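Local coordinates for ABC transporter, substrate binding protein (Mannopine) (Agrobacterium fabrum, PDB 5L9S) that probably binds mannopine in the periplasm as the solute-binding component of an ABC transporter, at residues A[112-117]-A[207-212]; A[124-129]-A[227-232]; A[198-203]-A[220-225]. All coordinates share one frame; numbering follows the deposited sequence.

Contact 1: residues A[112-117]-A[207-212]; sequences LLAYKL and GQIWLT. With ACT (acetate ion), chain C.
Gly-207 O is met twice by the neighbouring strand. Ala-114 N donates to Gly-207 O over 2.9 Å in an almost straight bond (178° at the hydrogen), and the CA-H of Leu-113 makes a weaker approach to the same oxygen, with Leu-113 CA 3.5 Å from Gly-207 O. Gly-207 N returns the bond to Ala-114 O, so this pair is a hydrogen-bonded one. Two residues along, Leu-112 N and Ile-209 O, 3.0 Å apart, open a second such pair, completed by Ile-209 N to Leu-112 O. Leu-113 and Gln-208 form the non-hydrogen-bonded pair between them.

The side chains alternate. On the face shared by Leu-112 and Ile-209, a chi1 of 72° places CG1 of Ile-209 against the Ala-114 methyl, 3.7 Å from its CB. Nearby, CD2 of Leu-112 lies 4.1 Å from CD1 of Leu-211, just as the chain turns into helix 211-219 after Trp-210 at the N-cap. Leu-113 and Gln-208 turn to the other face, where both touch Trp-127. Farther along, Tyr-115 OH donates to OXT of an acetate, probably from the crystallisation liquor, at 2.9 Å. This is a buried antiparallel ladder in the mixed sheet of a periplasmic-binding-protein fold.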
ATOM      1  N   LEU A 112       5.588   7.045   4.910  1.00 37.53           N
ATOM      2  CA  LEU A 112       6.651   8.000   4.688  1.00 37.77           C
ATOM      3  C   LEU A 112       7.120   8.702   5.945  1.00 41.18           C
ATOM      4  O   LEU A 112       6.582   8.489   7.033  1.00 40.99           O
ATOM      5  CB  LEU A 112       6.207   9.055   3.630  1.00 37.20           C
ATOM      6  CG  LEU A 112       4.755   9.584   3.591  1.00 39.09           C
ATOM      7  CD1 LEU A 112       4.301  10.203   4.925  1.00 39.61           C
ATOM      8  CD2 LEU A 112       4.621  10.585   2.520  1.00 40.67           C
ATOM      9  N   LEU A 113       8.104   9.579   5.755  1.00 36.58           N
ATOM     10  CA  LEU A 113       8.697  10.418   6.756  1.00 37.10           C
ATOM     11  C   LEU A 113       7.784  11.612   6.936  1.00 40.13           C
ATOM     12  O   LEU A 113       7.530  12.353   5.990  1.00 38.58           O
ATOM     13  CB  LEU A 113      10.094  10.869   6.274  1.00 38.58           C
ATOM     14  CG  LEU A 113      10.824  11.922   7.122  1.00 45.67           C
ATOM     15  CD1 LEU A 113      11.181  11.395   8.453  1.00 46.53           C
ATOM     16  CD2 LEU A 113      12.052  12.362   6.449  1.00 50.52           C
ATOM     17  N   ALA A 114       7.265  11.767   8.140  1.00 39.16           N
ATOM     18  CA  ALA A 114       6.415  12.873   8.532  1.00 40.06           C
ATOM     19  C   ALA A 114       7.093  13.516   9.747  1.00 46.53           C
ATOM     20  O   ALA A 114       7.811  12.843  10.500  1.00 45.66           O
ATOM     21  CB  ALA A 114       5.040  12.370   8.892  1.00 40.29           C
ATOM     22  N   TYR A 115       6.916  14.833   9.893  1.00 43.37           N
ATOM     23  CA  TYR A 115       7.538  15.625  10.946  1.00 43.62           C
ATOM     24  C   TYR A 115       6.651  16.781  11.432  1.00 46.83           C
ATOM     25  O   TYR A 115       5.793  17.265  10.682  1.00 43.52           O
ATOM     26  CB  TYR A 115       8.892  16.175  10.429  1.00 44.48           C
ATOM     27  CG  TYR A 115       8.781  16.845   9.078  1.00 44.40           C
ATOM     28  CD1 TYR A 115       8.296  18.144   8.962  1.00 46.41           C
ATOM     29  CD2 TYR A 115       9.107  16.164   7.911  1.00 44.37           C
ATOM     30  CE1 TYR A 115       8.105  18.734   7.718  1.00 46.58           C
ATOM     31  CE2 TYR A 115       8.928  16.752   6.654  1.00 44.92           C
ATOM     32  CZ  TYR A 115       8.448  18.048   6.565  1.00 53.26           C
ATOM     33  OH  TYR A 115       8.257  18.651   5.341  1.00 56.85           O
ATOM     34  N   LYS A 116       6.894  17.256  12.677  1.00 46.68           N
ATOM     35  CA  LYS A 116       6.228  18.468  13.186  1.00 48.89           C
ATOM     36  C   LYS A 116       7.024  19.643  12.635  1.00 54.14           C
ATOM     37  O   LYS A 116       8.254  19.616  12.695  1.00 53.91           O
ATOM     38  CB  LYS A 116       6.223  18.540  14.729  1.00 53.57           C
ATOM     39  CG  LYS A 116       5.361  19.679  15.272  1.00 53.01           C
ATOM     40  CD  LYS A 116       5.263  19.666  16.747  1.00 73.92           C
ATOM     41  CE  LYS A 116       4.631  20.928  17.291  1.00 89.38           C
ATOM     42  NZ  LYS A 116       4.545  20.907  18.779  1.00 96.35           N
ATOM     43  N   LEU A 117       6.344  20.653  12.086  1.00 52.78           N
ATOM     44  CA  LEU A 117       7.020  21.829  11.537  1.00 54.53           C
ATOM     45  C   LEU A 117       7.696  22.627  12.644  1.00 66.89           C
ATOM     46  O   LEU A 117       7.064  22.950  13.656  1.00 69.48           O
ATOM     47  CB  LEU A 117       6.072  22.724  10.717  1.00 53.72           C
ATOM     48  CG  LEU A 117       5.184  22.065   9.650  1.00 54.36           C
ATOM     49  CD1 LEU A 117       4.227  23.077   9.063  1.00 55.09           C
ATOM     50  CD2 LEU A 117       5.999  21.462   8.540  1.00 54.53           C
ATOM     51  N   GLY A 207       8.860  10.994  12.421  1.00 39.14           N
ATOM     52  CA  GLY A 207       8.423   9.608  12.386  1.00 37.04           C
ATOM     53  C   GLY A 207       8.057   9.023  11.051  1.00 42.56           C
ATOM     54  O   GLY A 207       7.881   9.745  10.078  1.00 42.33           O
ATOM     55  N   GLN A 208       7.983   7.691  10.998  1.00 41.04           N
ATOM     56  CA  GLN A 208       7.566   6.950   9.824  1.00 39.99           C
ATOM     57  C   GLN A 208       6.106   6.599  10.110  1.00 46.67           C
ATOM     58  O   GLN A 208       5.823   5.818  11.027  1.00 44.87           O
ATOM     59  CB  GLN A 208       8.422   5.693   9.621  1.00 40.88           C
ATOM     60  CG  GLN A 208       7.884   4.782   8.533  1.00 46.71           C
ATOM     61  CD  GLN A 208       8.769   3.586   8.305  1.00 56.07           C
ATOM     62  OE1 GLN A 208       9.741   3.627   7.558  1.00 56.95           O
ATOM     63  NE2 GLN A 208       8.425   2.473   8.879  1.00 54.02           N
ATOM     64  N   ILE A 209       5.179   7.271   9.412  1.00 44.31           N
ATOM     65  CA  ILE A 209       3.739   7.045   9.600  1.00 44.10           C
ATOM     66  C   ILE A 209       3.039   6.852   8.249  1.00 45.45           C
ATOM     67  O   ILE A 209       3.694   6.953   7.217  1.00 43.01           O
ATOM     68  CB  ILE A 209       3.066   8.119  10.500  1.00 48.52           C
ATOM     69  CG1 ILE A 209       2.947   9.474   9.798  1.00 48.28           C
ATOM     70  CG2 ILE A 209       3.773   8.233  11.876  1.00 53.38           C
ATOM     71  CD1 ILE A 209       2.076  10.508  10.550  1.00 60.63           C
ATOM     72  N   TRP A 210       1.737   6.531   8.252  1.00 43.13           N
ATOM     73  CA  TRP A 210       0.996   6.387   6.999  1.00 42.30           C
ATOM     74  C   TRP A 210       0.579   7.778   6.507  1.00 45.02           C
ATOM     75  O   TRP A 210       0.123   8.603   7.308  1.00 45.08           O
ATOM     76  CB  TRP A 210      -0.272   5.527   7.176  1.00 42.21           C
ATOM     77  CG  TRP A 210      -0.077   4.076   7.528  1.00 44.85           C
ATOM     78  CD1 TRP A 210       0.817   3.200   6.977  1.00 47.91           C
ATOM     79  CD2 TRP A 210      -0.880   3.307   8.443  1.00 46.06           C
ATOM     80  NE1 TRP A 210       0.697   1.961   7.575  1.00 48.49           N
ATOM     81  CE2 TRP A 210      -0.353   1.995   8.463  1.00 50.35           C
ATOM     82  CE3 TRP A 210      -1.967   3.614   9.287  1.00 48.91           C
ATOM     83  CZ2 TRP A 210      -0.904   0.979   9.255  1.00 51.18           C
ATOM     84  CZ3 TRP A 210      -2.524   2.599  10.062  1.00 51.60           C
ATOM     85  CH2 TRP A 210      -1.980   1.309  10.061  1.00 52.44           C
ATOM     86  N   LEU A 211       0.690   8.031   5.185  1.00 41.36           N
ATOM     87  CA  LEU A 211       0.230   9.283   4.574  1.00 40.83           C
ATOM     88  C   LEU A 211      -1.236   9.603   4.925  1.00 43.48           C
ATOM     89  O   LEU A 211      -1.550  10.759   5.173  1.00 45.05           O
ATOM     90  CB  LEU A 211       0.438   9.288   3.056  1.00 39.71           C
ATOM     91  CG  LEU A 211       0.133  10.595   2.287  1.00 42.56           C
ATOM     92  CD1 LEU A 211       0.770  11.811   2.950  1.00 42.05           C
ATOM     93  CD2 LEU A 211       0.564  10.481   0.857  1.00 42.84           C
ATOM     94  N   THR A 212      -2.092   8.585   5.003  1.00 39.18           N
ATOM     95  CA  THR A 212      -3.510   8.700   5.378  1.00 40.45           C
ATOM     96  C   THR A 212      -3.681   9.387   6.745  1.00 43.96           C
ATOM     97  O   THR A 212      -4.510  10.299   6.879  1.00 44.76           O
ATOM     98  CB  THR A 212      -4.170   7.306   5.300  1.00 52.61           C
ATOM     99  OG1 THR A 212      -4.293   6.977   3.921  1.00 56.33           O
ATOM    100  CG2 THR A 212      -5.554   7.243   5.943  1.00 57.60           C
TER
HETATM  101  C   ACT C 401       7.156  21.892   5.008  1.00 83.77           C
HETATM  102  O   ACT C 401       6.151  21.106   5.029  1.00 82.54           O
HETATM  103  OXT ACT C 401       8.346  21.580   5.328  1.00 84.18           O
HETATM  104  CH3 ACT C 401       6.920  23.360   4.548  1.00 82.25           C

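Contact 2: residues A[124-129]-A[227-232]; sequences PQTWAD and SYDGAF
Gly-230 O takes its hydrogen bond from Trp-127 in an uncommon direction: NE1 of Trp-127 sits 2.8 Å from Gly-230 O but well above the carbonyl plane, with a C=O...donor angle of only 111°. On the indole side the geometry is regular, since the oxygen lies in the ring plane and the N-H points almost straight at it (166°). The acceptor belongs to a type II beta turn, Tyr-228 to Ala-231, at the corner where strand 224-240 changes direction. Gly-230 has the positive phi expected at the third position of such a turn, and having no side chain it lets the edge of the indole come close, with its CA 4.1 Å from CD1 of Trp-127.

The same carbonyl oxygen also stands over one face of the Phe-232 ring, displaced toward the rim. The Trp-127 five-membered ring and the Phe-232 ring are tilted by 28° and slid so far apart that they hardly overlap. The closest approach of the two side chains is from CZ2, in the six-membered ring of the Trp-127 indole, to CE2 of Phe-232, 3.6 Å, and helix 149-158 packs against both residues.

Before the turn, Ser-227 has its hydroxyl anti to the backbone N, which brings OG within bonding distance of Gln-125 O. The OG also accepts from Asp-229 N, forming an ST turn. Facing it, helix 127-130 begins with a capping box: Asp-129 N donates to Thr-126 OG1 and Thr-126 N to Asp-129 OD2. Gln-125 N reaches Asp-129 OD2 as well, over 2.7 Å, on its anti lone pair, so one carboxylate oxygen holds two successive amides. These bonds are consistent with a fixed orientation of the Gln-125 peptide, whose O accepts from Ser-227 OG at 2.6 Å, the donor tilted slightly from the carbonyl plane.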
ATOM      1  N   PRO A 124      13.262  17.599   8.514  1.00 53.72           N
ATOM      2  CA  PRO A 124      13.952  16.466   7.867  1.00 51.83           C
ATOM      3  C   PRO A 124      13.286  16.092   6.546  1.00 53.09           C
ATOM      4  O   PRO A 124      12.057  16.073   6.462  1.00 50.48           O
ATOM      5  CB  PRO A 124      13.844  15.329   8.891  1.00 53.36           C
ATOM      6  CG  PRO A 124      13.104  15.876  10.052  1.00 58.75           C
ATOM      7  CD  PRO A 124      12.483  17.163   9.694  1.00 54.98           C
ATOM      8  N   GLN A 125      14.087  15.802   5.509  1.00 48.63           N
ATOM      9  CA  GLN A 125      13.507  15.486   4.201  1.00 44.64           C
ATOM     10  C   GLN A 125      13.825  14.067   3.703  1.00 45.48           C
ATOM     11  O   GLN A 125      13.184  13.594   2.765  1.00 42.57           O
ATOM     12  CB  GLN A 125      13.888  16.560   3.166  1.00 45.76           C
ATOM     13  CG  GLN A 125      13.306  17.961   3.476  1.00 39.02           C
ATOM     14  CD  GLN A 125      11.813  17.936   3.754  1.00 64.45           C
ATOM     15  OE1 GLN A 125      10.988  17.560   2.915  1.00 61.28           O
ATOM     16  NE2 GLN A 125      11.423  18.333   4.954  1.00 60.97           N
ATOM     17  N   THR A 126      14.796  13.381   4.335  1.00 42.00           N
ATOM     18  CA  THR A 126      15.196  12.034   3.959  1.00 40.64           C
ATOM     19  C   THR A 126      15.254  11.135   5.175  1.00 47.44           C
ATOM     20  O   THR A 126      15.221  11.621   6.302  1.00 49.63           O
ATOM     21  CB  THR A 126      16.565  12.048   3.268  1.00 42.16           C
ATOM     22  OG1 THR A 126      17.533  12.474   4.206  1.00 51.26           O
ATOM     23  CG2 THR A 126      16.601  12.933   2.030  1.00 39.78           C
ATOM     24  N   TRP A 127      15.392   9.820   4.961  1.00 44.19           N
ATOM     25  CA  TRP A 127      15.576   8.868   6.048  1.00 44.37           C
ATOM     26  C   TRP A 127      16.918   9.156   6.784  1.00 52.95           C
ATOM     27  O   TRP A 127      16.995   8.981   7.998  1.00 53.43           O
ATOM     28  CB  TRP A 127      15.488   7.423   5.528  1.00 41.74           C
ATOM     29  CG  TRP A 127      14.128   7.069   4.988  1.00 40.50           C
ATOM     30  CD1 TRP A 127      13.829   6.639   3.721  1.00 42.22           C
ATOM     31  CD2 TRP A 127      12.886   7.092   5.710  1.00 39.17           C
ATOM     32  NE1 TRP A 127      12.486   6.383   3.614  1.00 39.77           N
ATOM     33  CE2 TRP A 127      11.878   6.661   4.818  1.00 41.12           C
ATOM     34  CE3 TRP A 127      12.531   7.401   7.044  1.00 40.75           C
ATOM     35  CZ2 TRP A 127      10.530   6.593   5.194  1.00 39.55           C
ATOM     36  CZ3 TRP A 127      11.199   7.336   7.416  1.00 40.86           C
ATOM     37  CH2 TRP A 127      10.215   6.936   6.499  1.00 39.93           C
ATOM     38  N   ALA A 128      17.938   9.674   6.059  1.00 51.66           N
ATOM     39  CA  ALA A 128      19.222  10.059   6.651  1.00 53.28           C
ATOM     40  C   ALA A 128      19.019  11.181   7.659  1.00 58.71           C
ATOM     41  O   ALA A 128      19.671  11.171   8.705  1.00 60.53           O
ATOM     42  CB  ALA A 128      20.195  10.495   5.569  1.00 54.58           C
ATOM     43  N   ASP A 129      18.082  12.104   7.387  1.00 53.61           N
ATOM     44  CA  ASP A 129      17.771  13.199   8.299  1.00 54.60           C
ATOM     45  C   ASP A 129      17.058  12.691   9.556  1.00 58.47           C
ATOM     46  O   ASP A 129      17.268  13.247  10.633  1.00 60.41           O
ATOM     47  CB  ASP A 129      16.928  14.259   7.596  1.00 55.57           C
ATOM     48  CG  ASP A 129      17.577  15.028   6.458  1.00 61.84           C
ATOM     49  OD1 ASP A 129      18.855  15.107   6.418  1.00 60.75           O
ATOM     50  OD2 ASP A 129      16.826  15.616   5.648  1.00 67.02           O
ATOM     51  N   SER A 227       7.607  14.064   3.649  1.00 38.47           N
ATOM     52  CA  SER A 227       8.472  13.992   2.479  1.00 37.27           C
ATOM     53  C   SER A 227       8.232  12.703   1.668  1.00 39.38           C
ATOM     54  O   SER A 227       8.083  11.633   2.257  1.00 37.38           O
ATOM     55  CB  SER A 227       9.927  14.116   2.916  1.00 38.53           C
ATOM     56  OG  SER A 227      10.751  13.842   1.801  1.00 44.67           O
ATOM     57  N   TYR A 228       8.218  12.805   0.324  1.00 37.10           N
ATOM     58  CA  TYR A 228       8.052  11.634  -0.566  1.00 35.75           C
ATOM     59  C   TYR A 228       9.365  10.958  -0.902  1.00 38.67           C
ATOM     60  O   TYR A 228       9.342   9.943  -1.579  1.00 40.25           O
ATOM     61  CB  TYR A 228       7.271  11.966  -1.861  1.00 36.04           C
ATOM     62  CG  TYR A 228       5.908  12.559  -1.603  1.00 37.27           C
ATOM     63  CD1 TYR A 228       4.921  11.834  -0.938  1.00 38.13           C
ATOM     64  CD2 TYR A 228       5.604  13.848  -2.013  1.00 38.61           C
ATOM     65  CE1 TYR A 228       3.684  12.403  -0.642  1.00 37.63           C
ATOM     66  CE2 TYR A 228       4.376  14.426  -1.722  1.00 40.10           C
ATOM     67  CZ  TYR A 228       3.417  13.699  -1.042  1.00 45.51           C
ATOM     68  OH  TYR A 228       2.210  14.289  -0.765  1.00 50.51           O
ATOM     69  N   ASP A 229      10.496  11.497  -0.426  1.00 33.97           N
ATOM     70  CA  ASP A 229      11.822  10.941  -0.652  1.00 35.16           C
ATOM     71  C   ASP A 229      11.948   9.643   0.165  1.00 40.71           C
ATOM     72  O   ASP A 229      11.837   9.663   1.411  1.00 40.48           O
ATOM     73  CB  ASP A 229      12.903  11.955  -0.260  1.00 39.43           C
ATOM     74  CG  ASP A 229      14.268  11.648  -0.823  1.00 58.43           C
ATOM     75  OD1 ASP A 229      15.024  10.899  -0.160  1.00 59.64           O
ATOM     76  OD2 ASP A 229      14.618  12.232  -1.880  1.00 68.46           O
ATOM     77  N   GLY A 230      12.086   8.526  -0.566  1.00 37.47           N
ATOM     78  CA  GLY A 230      12.173   7.191  -0.000  1.00 37.67           C
ATOM     79  C   GLY A 230      10.877   6.692   0.615  1.00 43.10           C
ATOM     80  O   GLY A 230      10.901   5.763   1.431  1.00 43.16           O
ATOM     81  N   ALA A 231       9.726   7.296   0.228  1.00 37.76           N
ATOM     82  CA  ALA A 231       8.416   6.860   0.727  1.00 36.16           C
ATOM     83  C   ALA A 231       8.115   5.452   0.212  1.00 35.39           C
ATOM     84  O   ALA A 231       8.492   5.111  -0.900  1.00 33.09           O
ATOM     85  CB  ALA A 231       7.330   7.819   0.258  1.00 36.97           C
ATOM     86  N   PHE A 232       7.475   4.625   1.028  1.00 32.68           N
ATOM     87  CA  PHE A 232       7.132   3.265   0.638  1.00 32.59           C
ATOM     88  C   PHE A 232       5.702   3.212   0.083  1.00 36.66           C
ATOM     89  O   PHE A 232       4.737   3.465   0.813  1.00 35.57           O
ATOM     90  CB  PHE A 232       7.369   2.293   1.803  1.00 34.73           C
ATOM     91  CG  PHE A 232       8.777   2.367   2.360  1.00 37.43           C
ATOM     92  CD1 PHE A 232       9.819   1.642   1.776  1.00 40.51           C
ATOM     93  CD2 PHE A 232       9.064   3.156   3.472  1.00 40.12           C
ATOM     94  CE1 PHE A 232      11.126   1.738   2.270  1.00 42.09           C
ATOM     95  CE2 PHE A 232      10.373   3.237   3.973  1.00 43.07           C
ATOM     96  CZ  PHE A 232      11.394   2.540   3.361  1.00 41.20           C
TER

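Contact 3: residues A[198-203]-A[220-225]; sequences AFRNDE and EGYKIG
A salt bridge at the surface and a mixed aromatic and aliphatic cluster beneath it join the C-terminal end of helix 192-200 to the turn that leads from helix 211-219 into strand 224-240. Both helices finish in Schellman motifs, at Asp-202 and at Gly-221; Arg-200 lies two residues before Asp-202, and Glu-220 directly before Gly-221.

Arg-200 takes hold of the Glu-220 carboxylate side-on. Its NE donates to Glu-220 OE1 at 3.0 Å on the syn lone pair, while NH1 lies 3.0 Å from Glu-220 OE2 and shares OE1 as well. Both oxygens lie near the guanidinium plane, although the carboxylate itself is turned 37° against it, and the bonds are somewhat bent. CG of Arg-200, beside the backbone N (chi1 -70°), packs 3.4 Å from Tyr-222 OH, and the extended chain beyond it crosses Tyr-222 at about a right angle and carries NE and NH1 to Glu-220.

Deeper in, Phe-199 points at the strand start. CD1 of Ile-224 lies over one face of the ring, 4.1 Å from its centroid, a CH-pi contact. At the rim, CZ of Phe-199 comes within 3.7 Å of Ile-224 CB, CE1 meets the CB of Tyr-222, and Lys-223 O stands at the edge, in the ring plane. Leu-217 of helix 211-219 touches Phe-199, Tyr-222 and Ile-224.

The contact therefore passes from apolar to charged going outward: Phe-199 and Ile-224 are buried, while Glu-220 is exposed, so solvent would be expected to screen the ion pair and temper its strength.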
ATOM      1  N   ALA A 198      -0.134  10.164  19.510  1.00 52.94           N
ATOM      2  CA  ALA A 198       1.238  10.502  19.877  1.00 53.88           C
ATOM      3  C   ALA A 198       1.666  11.838  19.272  1.00 59.08           C
ATOM      4  O   ALA A 198       2.355  12.607  19.937  1.00 60.84           O
ATOM      5  CB  ALA A 198       2.184   9.390  19.445  1.00 52.98           C
ATOM      6  N   PHE A 199       1.238  12.126  18.029  1.00 52.50           N
ATOM      7  CA  PHE A 199       1.546  13.391  17.401  1.00 51.53           C
ATOM      8  C   PHE A 199       0.748  14.535  18.058  1.00 57.51           C
ATOM      9  O   PHE A 199       1.340  15.586  18.328  1.00 60.22           O
ATOM     10  CB  PHE A 199       1.321  13.337  15.879  1.00 50.41           C
ATOM     11  CG  PHE A 199       1.933  14.527  15.170  1.00 51.48           C
ATOM     12  CD1 PHE A 199       1.214  15.727  15.023  1.00 54.11           C
ATOM     13  CD2 PHE A 199       3.230  14.465  14.666  1.00 52.79           C
ATOM     14  CE1 PHE A 199       1.788  16.832  14.391  1.00 54.02           C
ATOM     15  CE2 PHE A 199       3.799  15.572  14.023  1.00 54.85           C
ATOM     16  CZ  PHE A 199       3.076  16.745  13.897  1.00 52.64           C
ATOM     17  N   ARG A 200      -0.572  14.329  18.322  1.00 53.73           N
ATOM     18  CA  ARG A 200      -1.459  15.296  18.982  1.00 56.08           C
ATOM     19  C   ARG A 200      -0.906  15.695  20.340  1.00 65.62           C
ATOM     20  O   ARG A 200      -0.979  16.864  20.699  1.00 69.47           O
ATOM     21  CB  ARG A 200      -2.864  14.705  19.192  1.00 56.23           C
ATOM     22  CG  ARG A 200      -3.675  14.514  17.947  1.00 57.15           C
ATOM     23  CD  ARG A 200      -5.031  14.026  18.330  1.00 66.18           C
ATOM     24  NE  ARG A 200      -5.819  13.797  17.145  1.00 68.12           N
ATOM     25  CZ  ARG A 200      -6.588  12.735  16.959  1.00 77.94           C
ATOM     26  NH1 ARG A 200      -7.306  12.622  15.852  1.00 60.03           N
ATOM     27  NH2 ARG A 200      -6.607  11.752  17.855  1.00 63.39           N
ATOM     28  N   ASN A 201      -0.375  14.721  21.097  1.00 63.70           N
ATOM     29  CA  ASN A 201       0.189  14.904  22.436  1.00 67.63           C
ATOM     30  C   ASN A 201       1.643  15.376  22.404  1.00 75.24           C
ATOM     31  O   ASN A 201       2.209  15.682  23.449  1.00 77.86           O
ATOM     32  CB  ASN A 201       0.044  13.612  23.246  1.00 65.25           C
ATOM     33  CG  ASN A 201      -1.394  13.254  23.526  1.00 77.29           C
ATOM     34  OD1 ASN A 201      -2.195  14.084  23.965  1.00 74.55           O
ATOM     35  ND2 ASN A 201      -1.763  12.015  23.258  1.00 67.80           N
ATOM     36  N   ASP A 202       2.229  15.463  21.199  1.00 72.37           N
ATOM     37  CA  ASP A 202       3.607  15.876  20.931  1.00 73.88           C
ATOM     38  C   ASP A 202       4.618  14.904  21.556  1.00 80.53           C
ATOM     39  O   ASP A 202       5.604  15.325  22.166  1.00 82.99           O
ATOM     40  CB  ASP A 202       3.855  17.351  21.334  1.00 79.35           C
ATOM     41  CG  ASP A 202       5.021  18.008  20.606  1.00100.67           C
ATOM     42  OD1 ASP A 202       5.206  17.726  19.390  1.00 99.24           O
ATOM     43  OD2 ASP A 202       5.742  18.815  21.248  1.00113.36           O
ATOM     44  N   GLU A 203       4.355  13.592  21.407  1.00 76.09           N
ATOM     45  CA  GLU A 203       5.200  12.497  21.913  1.00 76.59           C
ATOM     46  C   GLU A 203       6.380  12.202  20.955  1.00 76.93           C
ATOM     47  O   GLU A 203       7.343  11.522  21.338  1.00 80.00           O
ATOM     48  CB  GLU A 203       4.371  11.230  22.195  1.00 77.68           C
ATOM     49  CG  GLU A 203       3.434  11.338  23.396  1.00 91.89           C
ATOM     50  CD  GLU A 203       2.487  10.168  23.610  1.00111.57           C
ATOM     51  OE1 GLU A 203       1.286  10.408  23.879  1.00100.12           O
ATOM     52  OE2 GLU A 203       2.946   9.008  23.510  1.00107.71           O
ATOM     53  N   GLU A 220      -6.875  18.380  10.589  1.00 44.94           N
ATOM     54  CA  GLU A 220      -7.281  18.741  11.970  1.00 45.55           C
ATOM     55  C   GLU A 220      -6.626  20.055  12.404  1.00 49.23           C
ATOM     56  O   GLU A 220      -6.987  20.606  13.445  1.00 51.78           O
ATOM     57  CB  GLU A 220      -6.952  17.627  12.971  1.00 45.91           C
ATOM     58  CG  GLU A 220      -7.879  16.424  12.903  1.00 48.97           C
ATOM     59  CD  GLU A 220      -7.448  15.252  13.777  1.00 74.66           C
ATOM     60  OE1 GLU A 220      -7.103  15.477  14.959  1.00 91.50           O
ATOM     61  OE2 GLU A 220      -7.435  14.106  13.273  1.00 62.62           O
ATOM     62  N   GLY A 221      -5.694  20.562  11.589  1.00 43.60           N
ATOM     63  CA  GLY A 221      -5.027  21.844  11.832  1.00 45.50           C
ATOM     64  C   GLY A 221      -3.635  21.739  12.412  1.00 50.39           C
ATOM     65  O   GLY A 221      -3.026  22.756  12.728  1.00 50.01           O
ATOM     66  N   TYR A 222      -3.111  20.499  12.546  1.00 47.63           N
ATOM     67  CA  TYR A 222      -1.770  20.298  13.074  1.00 47.19           C
ATOM     68  C   TYR A 222      -0.668  20.702  12.093  1.00 52.21           C
ATOM     69  O   TYR A 222      -0.796  20.570  10.878  1.00 49.17           O
ATOM     70  CB  TYR A 222      -1.566  18.876  13.598  1.00 45.09           C
ATOM     71  CG  TYR A 222      -2.377  18.597  14.842  1.00 47.06           C
ATOM     72  CD1 TYR A 222      -1.928  19.003  16.097  1.00 51.68           C
ATOM     73  CD2 TYR A 222      -3.602  17.936  14.766  1.00 45.75           C
ATOM     74  CE1 TYR A 222      -2.670  18.742  17.248  1.00 53.24           C
ATOM     75  CE2 TYR A 222      -4.345  17.653  15.910  1.00 47.39           C
ATOM     76  CZ  TYR A 222      -3.878  18.062  17.151  1.00 56.27           C
ATOM     77  OH  TYR A 222      -4.598  17.788  18.293  1.00 55.05           O
ATOM     78  N   LYS A 223       0.402  21.247  12.674  1.00 53.13           N
ATOM     79  CA  LYS A 223       1.617  21.726  12.041  1.00 53.19           C
ATOM     80  C   LYS A 223       2.503  20.511  11.666  1.00 55.89           C
ATOM     81  O   LYS A 223       3.562  20.297  12.245  1.00 58.01           O
ATOM     82  CB  LYS A 223       2.319  22.715  13.000  1.00 58.56           C
ATOM     83  CG  LYS A 223       2.039  24.197  12.724  1.00 79.10           C
ATOM     84  CD  LYS A 223       0.572  24.599  12.863  1.00 90.72           C
ATOM     85  CE  LYS A 223       0.230  25.784  11.995  1.00103.98           C
ATOM     86  NZ  LYS A 223      -1.238  25.974  11.912  1.00112.95           N
ATOM     87  N   ILE A 224       2.033  19.719  10.696  1.00 47.74           N
ATOM     88  CA  ILE A 224       2.687  18.528  10.192  1.00 44.85           C
ATOM     89  C   ILE A 224       3.041  18.681   8.719  1.00 53.19           C
ATOM     90  O   ILE A 224       2.283  19.260   7.938  1.00 55.87           O
ATOM     91  CB  ILE A 224       1.814  17.240  10.452  1.00 44.69           C
ATOM     92  CG1 ILE A 224       2.619  15.927  10.178  1.00 41.61           C
ATOM     93  CG2 ILE A 224       0.467  17.262   9.712  1.00 43.14           C
ATOM     94  CD1 ILE A 224       2.003  14.658  10.604  1.00 39.97           C
ATOM     95  N   GLY A 225       4.184  18.120   8.371  1.00 48.45           N
ATOM     96  CA  GLY A 225       4.672  18.030   7.013  1.00 46.59           C
ATOM     97  C   GLY A 225       5.119  16.611   6.724  1.00 46.04           C
ATOM     98  O   GLY A 225       5.194  15.780   7.625  1.00 44.11           O
TER

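In the fold
Contacts 1 and 2 have centres about 9 Å apart, and contacts 1 and 3 about 10 Å; contacts 2 and 3 are about 18 Å apart, centre to centre, and do not touch beyond adjoining along strand 224-240. Contact 1 therefore lies between the other two. Leu-113 O and Ser-227 N, 2.9 Å apart, probably bond contact 1 to contact 2, and Tyr-115 O with Gly-225 N, also 2.9 Å, does the same for contact 3. The acetate ion held by Tyr-115 in contact 1 also lies about 4 Å, at the nearest atoms, from the Gln-125 side chain of contact 2. No substrate is bound in this open form.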